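PDB 2I33: acid phosphatase, which probably hydrolyses phosphate monoesters at acidic pH, as a magnesium-dependent class C acid phosphatase of the HAD superfamily. Local coordinates for residues V70-P75 against E101-S106; I123-T128 against K159-R164. All blocks are in the same frame, centred on the assembly; numbering follows the deposited sequence.

Contact 1: V70-P75 against E101-S106; sequences VLDNSP and EALPGS
Val70 O takes a hydrogen bond from Leu103 N (2.8 Å) in the facing segment and a weaker CA-H...O contact from Ala102 CA (3.2 Å). This is one end of a two-stranded antiparallel ladder, with Leu71 opposite Ala102 as a non-hydrogen-bonded pair. It follows the magnesium-binding strand end closely, and with helices inserted between its arms it is consistent with the flap of a HAD fold carrying a cap. One step along, Asp72 N donates a hydrogen bond to Glu101 O. A water bridges the backbone here, donating to Asp72 O and accepting from Glu101 N.

Leu103 supplies the apolar part. Its side chain leans across the ladder, CD1 lying 3.6 Å from Leu71 O while CD2 packs against Asp72 CB at 3.7 Å, the two side chains at about a right angle. Tyr27, Met33 and Tyr37 of the N-terminal helices pack on the same leucine. With CG anti to the backbone N (chi1 -176°), Asp72 turns its carboxylate to Ser74: Ser74 N bonds OD1, making an Asx turn at the start of helix 74-83, and Ser74 OG adds a second bond to the same oxygen. On the other oxygen a second water links the two carboxylates: it donates weakly to Asp72 OD2 and, at 2.6 Å, to Glu101 OE1.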
loop_
_atom_site.group_PDB
_atom_site.type_symbol
_atom_site.label_atom_id
_atom_site.label_comp_id
_atom_site.label_asym_id
_atom_site.label_seq_id
_atom_site.Cartn_x
_atom_site.Cartn_y
_atom_site.Cartn_z
ATOM N N VAL A 70 -2.856 8.610 10.189
ATOM C CA VAL A 70 -3.218 10.027 10.201
ATOM C C VAL A 70 -1.953 10.894 10.147
ATOM O O VAL A 70 -1.908 11.864 9.423
ATOM C CB VAL A 70 -4.049 10.413 11.433
ATOM C CG1 VAL A 70 -4.331 11.876 11.452
ATOM C CG2 VAL A 70 -5.351 9.588 11.469
ATOM N N LEU A 71 -0.955 10.549 10.945
ATOM C CA LEU A 71 0.277 11.343 11.035
ATOM C C LEU A 71 1.448 10.652 10.371
ATOM O O LEU A 71 1.698 9.465 10.571
ATOM C CB LEU A 71 0.622 11.598 12.516
ATOM C CG LEU A 71 -0.401 12.439 13.305
ATOM C CD1 LEU A 71 -0.013 12.516 14.785
ATOM C CD2 LEU A 71 -0.612 13.800 12.718
ATOM N N ASP A 72 2.191 11.442 9.613
ATOM C CA ASP A 72 3.320 10.980 8.836
ATOM C C ASP A 72 4.624 11.132 9.629
ATOM O O ASP A 72 5.104 12.238 9.840
ATOM C CB ASP A 72 3.387 11.792 7.562
ATOM C CG ASP A 72 4.463 11.333 6.623
ATOM O OD1 ASP A 72 5.336 10.525 7.019
ATOM O OD2 ASP A 72 4.418 11.805 5.468
ATOM N N ASN A 73 5.192 10.004 10.050
ATOM C CA ASN A 73 6.457 10.024 10.803
ATOM C C ASN A 73 7.636 9.661 9.964
ATOM O O ASN A 73 8.746 9.395 10.482
ATOM C CB ASN A 73 6.358 9.072 11.973
ATOM C CG ASN A 73 5.229 9.406 12.826
ATOM O OD1 ASN A 73 5.249 10.408 13.544
ATOM N ND2 ASN A 73 4.202 8.600 12.746
ATOM N N SER A 74 7.467 9.671 8.654
ATOM C CA SER A 74 8.569 9.252 7.831
ATOM C C SER A 74 9.832 10.125 8.020
ATOM O O SER A 74 10.929 9.590 7.847
ATOM C CB SER A 74 8.149 9.108 6.368
ATOM O OG SER A 74 7.783 10.347 5.860
ATOM N N PRO A 75 9.722 11.437 8.385
ATOM C CA PRO A 75 10.992 12.162 8.643
ATOM C C PRO A 75 11.853 11.522 9.722
ATOM O O PRO A 75 13.076 11.654 9.699
ATOM C CB PRO A 75 10.536 13.537 9.096
ATOM C CG PRO A 75 9.167 13.693 8.416
ATOM C CD PRO A 75 8.558 12.348 8.492
ATOM N N GLU A 101 3.206 15.768 9.643
ATOM C CA GLU A 101 2.137 16.177 8.756
ATOM C C GLU A 101 1.005 15.158 8.714
ATOM O O GLU A 101 1.218 13.958 8.871
ATOM C CB GLU A 101 2.689 16.300 7.344
ATOM C CG GLU A 101 3.700 17.373 7.169
ATOM C CD GLU A 101 4.044 17.538 5.700
ATOM O OE1 GLU A 101 4.615 16.586 5.120
ATOM O OE2 GLU A 101 3.710 18.605 5.131
ATOM N N ALA A 102 -0.210 15.632 8.426
ATOM C CA ALA A 102 -1.335 14.741 8.193
ATOM C C ALA A 102 -1.161 14.033 6.863
ATOM O O ALA A 102 -0.707 14.611 5.876
ATOM C CB ALA A 102 -2.650 15.487 8.181
ATOM N N LEU A 103 -1.567 12.782 6.842
ATOM C CA LEU A 103 -1.476 11.954 5.668
ATOM C C LEU A 103 -2.606 12.283 4.695
ATOM O O LEU A 103 -3.662 12.804 5.076
ATOM C CB LEU A 103 -1.428 10.490 6.072
ATOM C CG LEU A 103 -0.082 10.058 6.659
ATOM C CD1 LEU A 103 -0.138 8.824 7.567
ATOM C CD2 LEU A 103 0.921 9.858 5.556
ATOM N N PRO A 104 -2.388 11.983 3.430
ATOM C CA PRO A 104 -3.362 12.389 2.402
ATOM C C PRO A 104 -4.773 11.907 2.652
ATOM O O PRO A 104 -4.979 10.741 2.938
ATOM C CB PRO A 104 -2.787 11.751 1.132
ATOM C CG PRO A 104 -1.303 11.725 1.428
ATOM C CD PRO A 104 -1.231 11.275 2.846
ATOM N N GLY A 105 -5.726 12.847 2.605
ATOM C CA GLY A 105 -7.140 12.523 2.725
ATOM C C GLY A 105 -7.616 12.447 4.159
ATOM O O GLY A 105 -8.818 12.470 4.435
ATOM N N SER A 106 -6.683 12.362 5.098
ATOM C CA SER A 106 -7.110 12.068 6.457
ATOM C C SER A 106 -7.955 13.188 7.076
ATOM O O SER A 106 -9.032 12.952 7.628
ATOM C CB SER A 106 -5.900 11.772 7.331
ATOM O OG SER A 106 -5.009 12.862 7.423
HETATM O O HOH W 1 5.610 14.555 8.575
HETATM O O HOH W 2 5.910 14.443 5.903
#

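Contact 2: I123-T128 against K159-R164; sequences ISNRKT and KGKEKR
Arg164 NH1 comes down on Ser124 O from above the carbonyl, 62° out of its plane and away from the lone pairs, in a bond that is short (2.8 Å) but bent at the hydrogen. The acceptor itself sits near the guanidinium plane. The contact joins the C-terminal end of strand 119-125, in the central parallel sheet of the HAD fold, to the start of helix 162-171. The positions of Ser124 and Lys161 are consistent with the motif II hydroxyl and motif III lysine of HAD enzymes.

Three consecutive residues of the strand end each offer an oxygen. Asn125 OD1 takes the straighter arginine bond, NH2 to OD1 at 2.8 Å with 160° at the hydrogen, and NH1 adds a weak second one; amide and guanidinium planes are turned 41° apart. NH2 also reaches Gly160 O, while Glu158 forms a salt bridge with NE and Leu152 O accepts from NH1, so the group is held from several directions. Ile123 CG2 lies over one guanidinium face, 3.7 Å from NH1.

Lys161 is extended beyond CG, and this straight chain runs between Ile123 and Asn125: CG meets Ile123 CG2 at 3.7 Å, and CE comes 3.5 Å from Asn125 OD1. The chain thereby brings its amine beside the magnesium site, where it makes salt bridges with Asp184 and with Asp65, a metal ligand. There NZ also donates to Ile123 O over 2.9 Å. On the strand, Ser124 OG accepts from Arg126 N in an ST turn, and a water held at 2.8 Å by Asn125 N is reached weakly by Lys161 NZ.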
loop_
_atom_site.group_PDB
_atom_site.type_symbol
_atom_site.label_atom_id
_atom_site.label_comp_id
_atom_site.label_asym_id
_atom_site.label_seq_id
_atom_site.Cartn_x
_atom_site.Cartn_y
_atom_site.Cartn_z
ATOM N N ILE A 123 -6.878 5.580 18.366
ATOM C CA ILE A 123 -6.297 4.555 19.214
ATOM C C ILE A 123 -4.899 4.304 18.670
ATOM O O ILE A 123 -4.748 3.744 17.607
ATOM C CB ILE A 123 -7.156 3.284 19.213
ATOM C CG1 ILE A 123 -8.565 3.630 19.708
ATOM C CG2 ILE A 123 -6.508 2.215 20.100
ATOM C CD1 ILE A 123 -9.551 2.474 19.683
ATOM N N SER A 124 -3.899 4.705 19.446
ATOM C CA SER A 124 -2.513 4.771 19.000
ATOM C C SER A 124 -1.587 4.217 20.058
ATOM O O SER A 124 -1.848 4.382 21.246
ATOM C CB SER A 124 -2.155 6.235 18.755
ATOM O OG SER A 124 -0.760 6.423 18.695
ATOM N N ASN A 125 -0.512 3.543 19.644
ATOM C CA ASN A 125 0.479 3.047 20.581
ATOM C C ASN A 125 1.622 4.010 20.914
ATOM O O ASN A 125 2.605 3.619 21.544
ATOM C CB ASN A 125 0.970 1.661 20.164
ATOM C CG ASN A 125 -0.127 0.625 20.273
ATOM O OD1 ASN A 125 -1.146 0.891 20.898
ATOM N ND2 ASN A 125 0.076 -0.552 19.686
ATOM N N ARG A 126 1.434 5.291 20.589
ATOM C CA ARG A 126 2.144 6.315 21.344
ATOM C C ARG A 126 1.864 6.096 22.825
ATOM O O ARG A 126 0.810 5.553 23.214
ATOM C CB ARG A 126 1.700 7.702 20.925
ATOM C CG ARG A 126 2.157 8.086 19.547
ATOM C CD ARG A 126 1.449 9.285 19.051
ATOM N NE ARG A 126 2.048 9.672 17.785
ATOM C CZ ARG A 126 2.510 10.875 17.482
ATOM N NH1 ARG A 126 2.424 11.877 18.332
ATOM N NH2 ARG A 126 3.107 11.059 16.312
ATOM N N LYS A 127 2.826 6.504 23.641
ATOM C CA LYS A 127 2.755 6.321 25.074
ATOM C C LYS A 127 1.815 7.365 25.665
ATOM O O LYS A 127 1.740 8.487 25.199
ATOM C CB LYS A 127 4.150 6.452 25.668
ATOM C CG LYS A 127 5.176 5.455 25.087
ATOM C CD LYS A 127 6.577 5.652 25.673
ATOM C CE LYS A 127 7.315 6.819 25.017
ATOM N NZ LYS A 127 8.751 6.896 25.413
ATOM N N THR A 128 1.118 6.999 26.730
ATOM C CA THR A 128 0.240 7.952 27.397
ATOM C C THR A 128 0.956 9.250 27.822
ATOM O O THR A 128 0.333 10.315 27.857
ATOM C CB THR A 128 -0.435 7.295 28.595
ATOM O OG1 THR A 128 0.553 6.558 29.331
ATOM C CG2 THR A 128 -1.519 6.363 28.112
ATOM N N LYS A 159 -0.721 -4.548 26.161
ATOM C CA LYS A 159 -0.451 -5.302 24.946
ATOM C C LYS A 159 -1.505 -4.959 23.892
ATOM O O LYS A 159 -2.689 -5.198 24.075
ATOM N N GLY A 160 -1.080 -4.387 22.772
ATOM C CA GLY A 160 -1.990 -4.169 21.672
ATOM C C GLY A 160 -3.022 -3.117 21.997
ATOM O O GLY A 160 -2.840 -2.318 22.913
ATOM N N LYS A 161 -4.121 -3.152 21.250
ATOM C CA LYS A 161 -5.157 -2.127 21.312
ATOM C C LYS A 161 -6.542 -2.660 21.651
ATOM O O LYS A 161 -7.485 -1.876 21.755
ATOM C CB LYS A 161 -5.247 -1.429 19.955
ATOM C CG LYS A 161 -4.075 -0.541 19.675
ATOM C CD LYS A 161 -4.086 -0.109 18.229
ATOM C CE LYS A 161 -3.022 0.960 17.965
ATOM N NZ LYS A 161 -3.140 1.539 16.617
ATOM N N GLU A 162 -6.679 -3.973 21.785
ATOM C CA GLU A 162 -8.015 -4.542 21.942
ATOM C C GLU A 162 -8.737 -3.913 23.125
ATOM O O GLU A 162 -9.964 -3.724 23.077
ATOM C CB GLU A 162 -7.974 -6.068 22.061
ATOM C CG GLU A 162 -9.362 -6.749 22.077
ATOM C CD GLU A 162 -10.246 -6.458 20.855
ATOM O OE1 GLU A 162 -9.750 -6.199 19.725
ATOM O OE2 GLU A 162 -11.487 -6.516 21.038
ATOM N N LYS A 163 -8.010 -3.604 24.200
ATOM C CA LYS A 163 -8.631 -3.018 25.390
ATOM C C LYS A 163 -9.319 -1.679 25.093
ATOM O O LYS A 163 -10.437 -1.425 25.565
ATOM C CB LYS A 163 -7.588 -2.851 26.496
ATOM C CG LYS A 163 -8.080 -2.179 27.745
ATOM C CD LYS A 163 -7.027 -2.258 28.829
ATOM C CE LYS A 163 -7.565 -1.778 30.151
ATOM N NZ LYS A 163 -6.476 -1.673 31.151
ATOM N N ARG A 164 -8.646 -0.828 24.323
ATOM C CA ARG A 164 -9.216 0.464 23.956
ATOM C C ARG A 164 -10.380 0.317 22.968
ATOM O O ARG A 164 -11.375 1.033 23.076
ATOM C CB ARG A 164 -8.117 1.396 23.427
ATOM C CG ARG A 164 -7.239 1.904 24.543
ATOM C CD ARG A 164 -5.955 2.439 24.003
ATOM N NE ARG A 164 -4.978 1.364 23.791
ATOM C CZ ARG A 164 -3.878 1.496 23.048
ATOM N NH1 ARG A 164 -3.656 2.610 22.406
ATOM N NH2 ARG A 164 -3.042 0.481 22.926
HETATM O O HOH W 3 -0.129 2.591 17.055
#

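After the N-terminal helices 21-29 and 31-54, the chain runs through strand 59-64, which leads to the magnesium site, and enters contact 1; this closes a loop holding helices 74-83 and 91-97. Helix 106-115 then returns the chain to strand 119-125, where contact 2 opens. Its own loop carries helix 131-141 and edge strand 151-154 before closing at the start of helix 162-171. The two loops follow in series, neither nested nor crossed, with centres about 19 Å apart. They nevertheless meet beside the metal: Arg126 NH2 lies 3.8 Å from Leu71 CD1, and both Arg126 and Asn73 bond to OD1 of the magnesium ligand Asp67, tying the helical insertion, probably a cap, to the central sheet.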